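Local coordinates for BDI_3064 protein (Parabacteroides distasonis ATCC 8503, PDB 5Z06) that hydrolyses linear beta-1,2-glucan and beta-1,2-glucooligosaccharides of four or more units from the non-reducing end, releasing sophorose, at residues 618-621 against 626-629; 283-288 against 677-682; 535-540 against 620-625. All coordinates share one frame; numbering follows the deposited sequence.

Contact 1 of 3, residues 618-621 against 626-629; sequences ASFP and ASMK
Phe-620 and Ser-627 bring the loop 618-621 and the first turns of helix 624-636 together, their CA atoms 5.2 Å apart. The ring of Phe-620 lies against the helix, its CZ end 3.5 Å from Met-628 N. Ser-627 CB sits over one face, 3.6 Å from the ring centroid and 18° off the normal, a CH-pi contact. Met-628 SD lies in the ring plane at the edge, 3.5 Å from Phe-620 CZ, which makes a Met-aromatic contact. CG anti to the backbone N (chi1 -168°) and a turn at chi2 bring this sulfur to the rim. Ser-627 OG stands 3.2 Å from Phe-620 N, but the angle is too poor for a hydrogen bond; the single hydroxyl is instead shared between Ala-616 O, near the end of helix 614-617, and Thr-623 O, one turn back at the start of its own helix, and so links the two helices. Ser-619 OG is likewise engaged, with Gly-615 O. This buried chain reversal lies in the glucoamylase-like region, of the six-hairpin clan. Helix 284-297 packs against Phe-620 and Met-628 through Leu-288, while helix 665-680 adds Ile-675 and Tyr-678 around the same phenylalanine.

Contact 2 of 3, residues 283-288 against 677-682; sequences TDEQLL and NYRTNL
Arg-679 lays its guanidinium over Leu-288, whose CB lies above one face of the group, toward its rim, 3.7 Å from Arg-679 NH1. The edge of the same group serves Glu-285: Arg-679 NH2 donates to Glu-285 OE1 at 2.9 Å with an N-H...O angle of 159°, a salt bridge. The oxygen lies close to the guanidinium plane, yet the donor meets it from well above the carboxylate plane, since the two planes are turned 70° apart. A water bridges the pair, accepting from Arg-679 NE at 2.8 Å and donating to Glu-285 OE1. The glutamate chain is bent at chi2 (-69°), which curls its carboxylate toward the arginine. Beside the salt bridge, Leu-288 CD1 approaches the edge of the Tyr-678 ring, 4.4 Å from CE2. Helix 284-297 starts with a capping box: Gln-286 N donates to Thr-283 OG1, and Thr-283 N to Gln-286 OE1. This is partly exposed helix-to-helix packing: Arg-679 NH1 is also held by Asp-289 and Gln-292, so the arginine, near the end of helix 665-680, spans about two turns of helix 284-297; helix 624-636 packs beside both, touching Leu-287 with Leu-631 and Tyr-678 with Pro-624.

Contact 3 of 3, residues 535-540 against 620-625; sequences FFIHYS and FPYTPD
Tyr-622 and Ile-537 carry this buried contact, a tyrosine from the turn before helix 624-636 reaching the loop 535-540. The phenol is the donor: Tyr-622 OH donates a hydrogen bond to Ile-537 O at 2.6 Å, in the carbonyl plane, with a C=O...O angle of 148°. That carbonyl oxygen also lies near the plane of the ring, at its edge, 3.2 Å from Tyr-622 CE2. Meanwhile the isoleucine side chain runs back alongside the tyrosine in the opposite direction, and its CD1 comes to 3.5 Å from Tyr-622 CD2. CG1 of Ile-537 stands between the backbone N and the carbonyl carbon (chi1 68°), which sends CG1 and CD1 along the ring. A phenylalanine in place of Tyr-622 would probably keep much of the hydrophobic contact but leave Ile-537 O without this donor, and Asn-560 without its hydroxyl mate. The contact is a loop-to-turn link inside the glucoamylase-like region. Its second bond, Tyr-622 OH with Asn-560 ND2, joins the phenol to helix 556-573, the helix that also packs on Ile-537 through Met-563 and Ala-564. The tyrosine's own carbonyl is bonded to Gln-561 of the same helix, while Phe-620, two residues earlier, faces helices 624-636 and 665-680.

In the fold
The three contacts gather on one side of the chain's centre. The centres of contact 1 and contact 2 are about 10 Å apart, those of contact 1 and contact 3 about 7 Å, and those of contact 2 and contact 3 about 14 Å. Along the chain, 283-288 comes first, then 535-540, the loop and helix start 618-629 and finally 677-682, so contact 2 encloses the others. Contacts 1 and 3 share Phe-620, Pro-621 and helix 624-636, and a probable hydrogen bond joins Ser-619 to His-538. Phe-620 also packs against Leu-288 and Tyr-678 of contact 2. The entry to helix 624-636 thus lies where helices 284-297, 556-573 and 665-680 meet, consistent with the helical glucoamylase-like part of the enzyme.

Contact 1 of 3, residues 618-621 against 626-629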
ATOM      1  N   ALA A 618      10.158   8.052   5.529  1.00 27.84           N
ATOM      2  CA  ALA A 618       9.904   8.051   6.964  1.00 27.41           C
ATOM      3  C   ALA A 618      11.206   8.043   7.771  1.00 26.59           C
ATOM      4  O   ALA A 618      11.180   8.075   8.996  1.00 25.47           O
ATOM      5  CB  ALA A 618       9.016   6.879   7.348  1.00 27.76           C
ATOM      6  N   SER A 619      12.343   7.960   7.078  1.00 26.49           N
ATOM      7  CA  SER A 619      13.637   8.106   7.702  1.00 25.13           C
ATOM      8  C   SER A 619      14.083   9.548   7.818  1.00 24.12           C
ATOM      9  O   SER A 619      15.154   9.798   8.345  1.00 22.76           O
ATOM     10  CB  SER A 619      14.686   7.274   6.962  1.00 24.85           C
ATOM     11  OG  SER A 619      14.371   5.903   7.088  1.00 24.13           O
ATOM     12  N   PHE A 620      13.275  10.492   7.336  1.00 24.92           N
ATOM     13  CA  PHE A 620      13.613  11.909   7.395  1.00 26.70           C
ATOM     14  C   PHE A 620      14.367  12.415   8.632  1.00 26.87           C
ATOM     15  O   PHE A 620      15.426  13.035   8.485  1.00 27.60           O
ATOM     16  CB  PHE A 620      12.381  12.794   7.156  1.00 28.40           C
ATOM     17  CG  PHE A 620      12.457  13.534   5.885  1.00 28.94           C
ATOM     18  CD1 PHE A 620      13.227  14.674   5.808  1.00 31.10           C
ATOM     19  CD2 PHE A 620      11.863  13.032   4.732  1.00 29.96           C
ATOM     20  CE1 PHE A 620      13.374  15.348   4.613  1.00 31.31           C
ATOM     21  CE2 PHE A 620      11.994  13.697   3.533  1.00 30.63           C
ATOM     22  CZ  PHE A 620      12.750  14.851   3.476  1.00 32.73           C
ATOM     23  N   PRO A 621      13.865  12.137   9.844  1.00 26.52           N
ATOM     24  CA  PRO A 621      14.536  12.724  11.029  1.00 27.95           C
ATOM     25  C   PRO A 621      15.947  12.241  11.229  1.00 27.75           C
ATOM     26  O   PRO A 621      16.724  12.923  11.853  1.00 30.57           O
ATOM     27  CB  PRO A 621      13.679  12.267  12.201  1.00 27.71           C
ATOM     28  CG  PRO A 621      12.455  11.703  11.624  1.00 28.11           C
ATOM     29  CD  PRO A 621      12.717  11.311  10.212  1.00 27.45           C
ATOM     30  N   ALA A 626      19.456  12.732   2.776  1.00 27.35           N
ATOM     31  CA  ALA A 626      19.268  11.508   2.013  1.00 27.39           C
ATOM     32  C   ALA A 626      17.769  11.275   1.727  1.00 26.70           C
ATOM     33  O   ALA A 626      17.373  10.881   0.608  1.00 23.68           O
ATOM     34  CB  ALA A 626      19.881  10.310   2.758  1.00 26.86           C
ATOM     35  N   SER A 627      16.940  11.546   2.725  1.00 25.63           N
ATOM     36  CA  SER A 627      15.513  11.360   2.554  1.00 26.91           C
ATOM     37  C   SER A 627      14.949  12.422   1.626  1.00 26.10           C
ATOM     38  O   SER A 627      14.059  12.143   0.837  1.00 27.17           O
ATOM     39  CB  SER A 627      14.780  11.367   3.893  1.00 28.08           C
ATOM     40  OG  SER A 627      15.179  10.285   4.719  1.00 28.53           O
ATOM     41  N   MET A 628      15.465  13.629   1.706  1.00 27.36           N
ATOM     42  CA  MET A 628      15.017  14.687   0.814  1.00 27.83           C
ATOM     43  C   MET A 628      15.420  14.366  -0.628  1.00 27.85           C
ATOM     44  O   MET A 628      14.660  14.616  -1.544  1.00 25.42           O
ATOM     45  CB  MET A 628      15.582  16.038   1.234  1.00 28.10           C
ATOM     46  CG  MET A 628      14.931  17.207   0.531  1.00 27.99           C
ATOM     47  SD  MET A 628      13.207  17.359   1.007  1.00 31.33           S
ATOM     48  CE  MET A 628      12.410  17.323  -0.594  1.00 33.00           C
ATOM     49  N   LYS A 629      16.596  13.784  -0.811  1.00 28.51           N
ATOM     50  CA  LYS A 629      17.022  13.361  -2.152  1.00 29.04           C
ATOM     51  C   LYS A 629      16.078  12.329  -2.725  1.00 26.78           C
ATOM     52  O   LYS A 629      15.657  12.450  -3.871  1.00 27.52           O
ATOM     53  CB  LYS A 629      18.440  12.816  -2.143  1.00 30.32           C
ATOM     54  CG  LYS A 629      19.511  13.877  -1.966  1.00 31.36           C
ATOM     55  CD  LYS A 629      20.881  13.218  -2.063  1.00 33.62           C
ATOM     56  CE  LYS A 629      21.978  14.052  -1.423  1.00 35.02           C
ATOM     57  NZ  LYS A 629      22.383  15.143  -2.292  1.00 33.56           N
TER

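Contact 2 of 3, residues 283-288 against 677-682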
ATOM      1  N   THR A 283       9.740  24.483  -3.751  1.00 28.35           N
ATOM      2  CA  THR A 283      10.860  24.339  -2.856  1.00 27.87           C
ATOM      3  C   THR A 283      10.732  22.978  -2.151  1.00 26.24           C
ATOM      4  O   THR A 283       9.685  22.312  -2.200  1.00 24.49           O
ATOM      5  CB  THR A 283      10.808  25.406  -1.740  1.00 27.09           C
ATOM      6  OG1 THR A 283       9.602  25.185  -0.992  1.00 25.65           O
ATOM      7  CG2 THR A 283      10.888  26.880  -2.306  1.00 25.23           C
ATOM      8  N   ASP A 284      11.790  22.610  -1.453  1.00 27.17           N
ATOM      9  CA  ASP A 284      11.760  21.419  -0.616  1.00 29.21           C
ATOM     10  C   ASP A 284      10.674  21.502   0.441  1.00 29.92           C
ATOM     11  O   ASP A 284      10.038  20.494   0.737  1.00 30.31           O
ATOM     12  CB  ASP A 284      13.089  21.211   0.069  1.00 30.09           C
ATOM     13  CG  ASP A 284      14.185  20.798  -0.888  1.00 31.64           C
ATOM     14  OD1 ASP A 284      13.879  20.358  -2.027  1.00 29.54           O
ATOM     15  OD2 ASP A 284      15.367  20.920  -0.472  1.00 30.80           O
ATOM     16  N   GLU A 285      10.469  22.695   1.006  1.00 31.55           N
ATOM     17  CA  GLU A 285       9.434  22.904   2.017  1.00 32.35           C
ATOM     18  C   GLU A 285       8.072  22.561   1.449  1.00 29.55           C
ATOM     19  O   GLU A 285       7.312  21.829   2.065  1.00 28.93           O
ATOM     20  CB  GLU A 285       9.431  24.350   2.544  1.00 35.39           C
ATOM     21  CG  GLU A 285      10.609  24.671   3.461  1.00 39.81           C
ATOM     22  CD  GLU A 285      10.524  23.952   4.785  1.00 43.94           C
ATOM     23  OE1 GLU A 285       9.565  24.213   5.543  1.00 50.21           O
ATOM     24  OE2 GLU A 285      11.415  23.115   5.068  1.00 53.59           O
ATOM     25  N   GLN A 286       7.785  23.090   0.268  1.00 27.98           N
ATOM     26  CA  GLN A 286       6.542  22.784  -0.432  1.00 26.80           C
ATOM     27  C   GLN A 286       6.430  21.311  -0.742  1.00 24.48           C
ATOM     28  O   GLN A 286       5.338  20.717  -0.618  1.00 24.53           O
ATOM     29  CB  GLN A 286       6.414  23.638  -1.703  1.00 27.82           C
ATOM     30  CG  GLN A 286       6.126  25.109  -1.394  1.00 28.03           C
ATOM     31  CD  GLN A 286       6.196  26.006  -2.623  1.00 28.07           C
ATOM     32  OE1 GLN A 286       7.221  26.065  -3.292  1.00 26.50           O
ATOM     33  NE2 GLN A 286       5.104  26.718  -2.914  1.00 27.23           N
ATOM     34  N   LEU A 287       7.542  20.703  -1.149  1.00 23.61           N
ATOM     35  CA  LEU A 287       7.541  19.259  -1.380  1.00 23.19           C
ATOM     36  C   LEU A 287       7.211  18.462  -0.120  1.00 23.00           C
ATOM     37  O   LEU A 287       6.418  17.548  -0.169  1.00 23.84           O
ATOM     38  CB  LEU A 287       8.853  18.793  -1.959  1.00 22.78           C
ATOM     39  CG  LEU A 287       9.117  19.203  -3.405  1.00 22.51           C
ATOM     40  CD1 LEU A 287      10.565  18.826  -3.720  1.00 22.23           C
ATOM     41  CD2 LEU A 287       8.143  18.567  -4.382  1.00 22.15           C
ATOM     42  N   LEU A 288       7.811  18.835   1.004  1.00 23.72           N
ATOM     43  CA  LEU A 288       7.477  18.220   2.275  1.00 24.51           C
ATOM     44  C   LEU A 288       6.006  18.345   2.586  1.00 25.18           C
ATOM     45  O   LEU A 288       5.395  17.363   2.961  1.00 25.67           O
ATOM     46  CB  LEU A 288       8.306  18.820   3.412  1.00 24.53           C
ATOM     47  CG  LEU A 288       9.796  18.500   3.335  1.00 25.66           C
ATOM     48  CD1 LEU A 288      10.559  19.330   4.356  1.00 25.57           C
ATOM     49  CD2 LEU A 288      10.051  17.002   3.487  1.00 26.51           C
ATOM     50  N   ASN A 677       8.242  15.024  12.417  1.00 24.96           N
ATOM     51  CA  ASN A 677       9.186  14.982  13.517  1.00 24.85           C
ATOM     52  C   ASN A 677      10.485  15.630  13.118  1.00 25.81           C
ATOM     53  O   ASN A 677      11.104  16.298  13.932  1.00 26.57           O
ATOM     54  CB  ASN A 677       9.426  13.550  14.009  1.00 25.13           C
ATOM     55  CG  ASN A 677       8.311  13.050  14.903  1.00 24.80           C
ATOM     56  OD1 ASN A 677       7.654  13.827  15.599  1.00 24.57           O
ATOM     57  ND2 ASN A 677       8.110  11.748  14.910  1.00 24.44           N
ATOM     58  N   TYR A 678      10.890  15.451  11.871  1.00 25.67           N
ATOM     59  CA  TYR A 678      12.060  16.155  11.359  1.00 27.93           C
ATOM     60  C   TYR A 678      11.833  17.657  11.351  1.00 27.28           C
ATOM     61  O   TYR A 678      12.737  18.410  11.646  1.00 29.30           O
ATOM     62  CB  TYR A 678      12.446  15.673   9.941  1.00 28.96           C
ATOM     63  CG  TYR A 678      13.306  16.644   9.185  1.00 29.66           C
ATOM     64  CD1 TYR A 678      14.637  16.845   9.529  1.00 30.51           C
ATOM     65  CD2 TYR A 678      12.785  17.368   8.142  1.00 32.53           C
ATOM     66  CE1 TYR A 678      15.421  17.742   8.841  1.00 31.06           C
ATOM     67  CE2 TYR A 678      13.550  18.272   7.445  1.00 34.21           C
ATOM     68  CZ  TYR A 678      14.868  18.448   7.785  1.00 34.52           C
ATOM     69  OH  TYR A 678      15.601  19.350   7.042  1.00 36.89           O
ATOM     70  N   ARG A 679      10.633  18.088  11.015  1.00 27.86           N
ATOM     71  CA  ARG A 679      10.380  19.513  10.807  1.00 27.41           C
ATOM     72  C   ARG A 679      10.219  20.263  12.097  1.00 28.10           C
ATOM     73  O   ARG A 679      10.752  21.356  12.245  1.00 28.70           O
ATOM     74  CB  ARG A 679       9.163  19.706   9.932  1.00 27.01           C
ATOM     75  CG  ARG A 679       9.364  19.270   8.494  1.00 26.48           C
ATOM     76  CD  ARG A 679       8.099  19.485   7.710  1.00 27.82           C
ATOM     77  NE  ARG A 679       8.087  20.784   7.047  1.00 30.71           N
ATOM     78  CZ  ARG A 679       7.162  21.193   6.183  1.00 29.94           C
ATOM     79  NH1 ARG A 679       6.116  20.428   5.900  1.00 31.36           N
ATOM     80  NH2 ARG A 679       7.285  22.383   5.604  1.00 29.86           N
ATOM     81  N   THR A 680       9.448  19.683  13.013  1.00 29.81           N
ATOM     82  CA  THR A 680       9.058  20.347  14.248  1.00 28.78           C
ATOM     83  C   THR A 680       9.200  19.512  15.510  1.00 27.85           C
ATOM     84  O   THR A 680       8.959  20.030  16.584  1.00 27.29           O
ATOM     85  CB  THR A 680       7.582  20.753  14.164  1.00 29.81           C
ATOM     86  OG1 THR A 680       6.786  19.580  13.934  1.00 28.08           O
ATOM     87  CG2 THR A 680       7.361  21.816  13.040  1.00 30.38           C
ATOM     88  N   ASN A 681       9.577  18.241  15.398  1.00 28.07           N
ATOM     89  CA  ASN A 681       9.517  17.312  16.531  1.00 30.65           C
ATOM     90  C   ASN A 681       8.098  17.129  17.109  1.00 30.45           C
ATOM     91  O   ASN A 681       7.968  16.684  18.251  1.00 31.05           O
ATOM     92  CB  ASN A 681      10.453  17.744  17.689  1.00 29.96           C
ATOM     93  CG  ASN A 681      11.929  17.722  17.316  1.00 31.31           C
ATOM     94  OD1 ASN A 681      12.376  16.953  16.468  1.00 31.66           O
ATOM     95  ND2 ASN A 681      12.689  18.547  17.989  1.00 31.11           N
ATOM     96  N   LEU A 682       7.057  17.424  16.329  1.00 29.13           N
ATOM     97  CA  LEU A 682       5.703  17.546  16.875  1.00 30.32           C
ATOM     98  C   LEU A 682       5.222  16.290  17.606  1.00 30.40           C
ATOM     99  O   LEU A 682       4.866  16.349  18.782  1.00 27.90           O
ATOM    100  CB  LEU A 682       4.708  17.868  15.776  1.00 30.71           C
ATOM    101  CG  LEU A 682       3.256  17.938  16.216  1.00 31.87           C
ATOM    102  CD1 LEU A 682       3.033  19.143  17.134  1.00 33.88           C
ATOM    103  CD2 LEU A 682       2.366  17.995  14.988  1.00 31.70           C
TER
HETATM  104  O   HOH W   1      10.189  22.526   7.711  1.00 32.32           O

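Contact 3 of 3, residues 535-540 against 620-625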
ATOM      1  N   PHE A 535      11.756  -0.138   8.193  1.00 25.07           N
ATOM      2  CA  PHE A 535      10.601   0.296   8.989  1.00 26.98           C
ATOM      3  C   PHE A 535      10.781   0.052  10.482  1.00 27.21           C
ATOM      4  O   PHE A 535      10.068   0.641  11.294  1.00 26.96           O
ATOM      5  CB  PHE A 535       9.295  -0.320   8.489  1.00 27.33           C
ATOM      6  CG  PHE A 535       9.044  -1.721   8.959  1.00 27.94           C
ATOM      7  CD1 PHE A 535       8.393  -1.949  10.165  1.00 28.40           C
ATOM      8  CD2 PHE A 535       9.410  -2.813   8.189  1.00 28.56           C
ATOM      9  CE1 PHE A 535       8.114  -3.233  10.608  1.00 28.77           C
ATOM     10  CE2 PHE A 535       9.149  -4.111   8.629  1.00 29.23           C
ATOM     11  CZ  PHE A 535       8.492  -4.320   9.832  1.00 29.36           C
ATOM     12  N   PHE A 536      11.737  -0.805  10.833  1.00 26.73           N
ATOM     13  CA  PHE A 536      12.147  -0.980  12.214  1.00 27.83           C
ATOM     14  C   PHE A 536      12.528   0.331  12.919  1.00 27.95           C
ATOM     15  O   PHE A 536      12.237   0.488  14.112  1.00 27.48           O
ATOM     16  CB  PHE A 536      13.297  -1.987  12.294  1.00 28.73           C
ATOM     17  CG  PHE A 536      12.895  -3.423  12.072  1.00 27.14           C
ATOM     18  CD1 PHE A 536      11.624  -3.800  11.616  1.00 27.29           C
ATOM     19  CD2 PHE A 536      13.825  -4.414  12.303  1.00 28.22           C
ATOM     20  CE1 PHE A 536      11.313  -5.130  11.432  1.00 27.18           C
ATOM     21  CE2 PHE A 536      13.510  -5.744  12.126  1.00 27.63           C
ATOM     22  CZ  PHE A 536      12.245  -6.101  11.697  1.00 26.34           C
ATOM     23  N   ILE A 537      13.153   1.262  12.201  1.00 25.86           N
ATOM     24  CA  ILE A 537      13.474   2.565  12.787  1.00 27.21           C
ATOM     25  C   ILE A 537      12.360   3.625  12.683  1.00 27.07           C
ATOM     26  O   ILE A 537      12.558   4.783  13.027  1.00 28.10           O
ATOM     27  CB  ILE A 537      14.817   3.118  12.261  1.00 26.83           C
ATOM     28  CG1 ILE A 537      14.741   3.484  10.769  1.00 26.21           C
ATOM     29  CG2 ILE A 537      15.909   2.103  12.520  1.00 25.87           C
ATOM     30  CD1 ILE A 537      15.809   4.440  10.345  1.00 26.71           C
ATOM     31  N   HIS A 538      11.187   3.214  12.225  1.00 28.22           N
ATOM     32  CA  HIS A 538      10.071   4.108  12.021  1.00 27.30           C
ATOM     33  C   HIS A 538       9.011   3.878  13.078  1.00 27.80           C
ATOM     34  O   HIS A 538       8.782   4.748  13.908  1.00 25.15           O
ATOM     35  CB  HIS A 538       9.466   3.910  10.627  1.00 27.17           C
ATOM     36  CG  HIS A 538      10.422   4.207   9.525  1.00 26.56           C
ATOM     37  ND1 HIS A 538      10.281   3.682   8.258  1.00 26.43           N
ATOM     38  CD2 HIS A 538      11.549   4.961   9.504  1.00 26.71           C
ATOM     39  CE1 HIS A 538      11.304   4.067   7.513  1.00 27.33           C
ATOM     40  NE2 HIS A 538      12.077   4.859   8.239  1.00 28.70           N
ATOM     41  N   TYR A 539       8.412   2.686  13.066  1.00 27.36           N
ATOM     42  CA  TYR A 539       7.136   2.462  13.744  1.00 27.23           C
ATOM     43  C   TYR A 539       7.185   2.731  15.233  1.00 26.16           C
ATOM     44  O   TYR A 539       6.313   3.405  15.754  1.00 28.37           O
ATOM     45  CB  TYR A 539       6.645   1.050  13.527  1.00 25.77           C
ATOM     46  CG  TYR A 539       6.294   0.667  12.110  1.00 26.43           C
ATOM     47  CD1 TYR A 539       6.295   1.576  11.070  1.00 26.70           C
ATOM     48  CD2 TYR A 539       5.879  -0.627  11.841  1.00 27.53           C
ATOM     49  CE1 TYR A 539       5.941   1.188   9.794  1.00 27.54           C
ATOM     50  CE2 TYR A 539       5.510  -1.020  10.575  1.00 27.97           C
ATOM     51  CZ  TYR A 539       5.560  -0.117   9.548  1.00 27.63           C
ATOM     52  OH  TYR A 539       5.191  -0.531   8.290  1.00 27.86           O
ATOM     53  N   SER A 540       8.210   2.219  15.904  1.00 26.14           N
ATOM     54  CA  SER A 540       8.374   2.447  17.346  1.00 26.18           C
ATOM     55  C   SER A 540       8.903   3.833  17.685  1.00 25.41           C
ATOM     56  O   SER A 540       9.102   4.140  18.872  1.00 24.21           O
ATOM     57  CB  SER A 540       9.299   1.389  17.987  1.00 24.91           C
ATOM     58  OG  SER A 540       8.607   0.183  18.181  1.00 24.57           O
ATOM     59  N   PHE A 620      13.275  10.492   7.336  1.00 24.92           N
ATOM     60  CA  PHE A 620      13.613  11.909   7.395  1.00 26.70           C
ATOM     61  C   PHE A 620      14.367  12.415   8.632  1.00 26.87           C
ATOM     62  O   PHE A 620      15.426  13.035   8.485  1.00 27.60           O
ATOM     63  CB  PHE A 620      12.381  12.794   7.156  1.00 28.40           C
ATOM     64  CG  PHE A 620      12.457  13.534   5.885  1.00 28.94           C
ATOM     65  CD1 PHE A 620      13.227  14.674   5.808  1.00 31.10           C
ATOM     66  CD2 PHE A 620      11.863  13.032   4.732  1.00 29.96           C
ATOM     67  CE1 PHE A 620      13.374  15.348   4.613  1.00 31.31           C
ATOM     68  CE2 PHE A 620      11.994  13.697   3.533  1.00 30.63           C
ATOM     69  CZ  PHE A 620      12.750  14.851   3.476  1.00 32.73           C
ATOM     70  N   PRO A 621      13.865  12.137   9.844  1.00 26.52           N
ATOM     71  CA  PRO A 621      14.536  12.724  11.029  1.00 27.95           C
ATOM     72  C   PRO A 621      15.947  12.241  11.229  1.00 27.75           C
ATOM     73  O   PRO A 621      16.724  12.923  11.853  1.00 30.57           O
ATOM     74  CB  PRO A 621      13.679  12.267  12.201  1.00 27.71           C
ATOM     75  CG  PRO A 621      12.455  11.703  11.624  1.00 28.11           C
ATOM     76  CD  PRO A 621      12.717  11.311  10.212  1.00 27.45           C
ATOM     77  N   TYR A 622      16.240  11.048  10.716  1.00 27.12           N
ATOM     78  CA  TYR A 622      17.541  10.462  10.795  1.00 27.01           C
ATOM     79  C   TYR A 622      18.490  10.943   9.717  1.00 28.31           C
ATOM     80  O   TYR A 622      19.636  11.242   9.991  1.00 30.57           O
ATOM     81  CB  TYR A 622      17.422   8.969  10.655  1.00 24.76           C
ATOM     82  CG  TYR A 622      16.502   8.338  11.642  1.00 25.14           C
ATOM     83  CD1 TYR A 622      16.837   8.280  12.994  1.00 23.52           C
ATOM     84  CD2 TYR A 622      15.305   7.767  11.238  1.00 23.24           C
ATOM     85  CE1 TYR A 622      15.992   7.687  13.905  1.00 22.46           C
ATOM     86  CE2 TYR A 622      14.477   7.145  12.140  1.00 23.02           C
ATOM     87  CZ  TYR A 622      14.823   7.107  13.479  1.00 23.27           C
ATOM     88  OH  TYR A 622      14.009   6.466  14.402  1.00 23.88           O
ATOM     89  N   THR A 623      18.016  10.987   8.478  1.00 30.03           N
ATOM     90  CA  THR A 623      18.886  11.230   7.332  1.00 28.99           C
ATOM     91  C   THR A 623      18.166  12.226   6.433  1.00 28.47           C
ATOM     92  O   THR A 623      17.726  11.879   5.341  1.00 28.11           O
ATOM     93  CB  THR A 623      19.154   9.911   6.590  1.00 28.93           C
ATOM     94  OG1 THR A 623      17.900   9.292   6.243  1.00 28.05           O
ATOM     95  CG2 THR A 623      19.949   8.967   7.462  1.00 29.05           C
ATOM     96  N   PRO A 624      18.025  13.472   6.912  1.00 28.12           N
ATOM     97  CA  PRO A 624      17.153  14.400   6.188  1.00 28.22           C
ATOM     98  C   PRO A 624      17.562  14.659   4.753  1.00 27.30           C
ATOM     99  O   PRO A 624      16.710  14.709   3.870  1.00 27.65           O
ATOM    100  CB  PRO A 624      17.216  15.700   7.007  1.00 28.60           C
ATOM    101  CG  PRO A 624      18.078  15.443   8.185  1.00 28.68           C
ATOM    102  CD  PRO A 624      18.495  14.006   8.205  1.00 27.81           C
ATOM    103  N   ASP A 625      18.855  14.825   4.528  1.00 28.62           N
ATOM    104  CA  ASP A 625      19.337  15.134   3.210  1.00 29.52           C
ATOM    105  C   ASP A 625      19.105  13.923   2.300  1.00 27.55           C
ATOM    106  O   ASP A 625      18.575  14.070   1.220  1.00 26.75           O
ATOM    107  CB  ASP A 625      20.806  15.541   3.267  1.00 31.67           C
ATOM    108  CG  ASP A 625      21.362  15.908   1.907  1.00 34.34           C
ATOM    109  OD1 ASP A 625      20.756  16.748   1.193  1.00 34.64           O
ATOM    110  OD2 ASP A 625      22.419  15.347   1.564  1.00 41.32           O
TER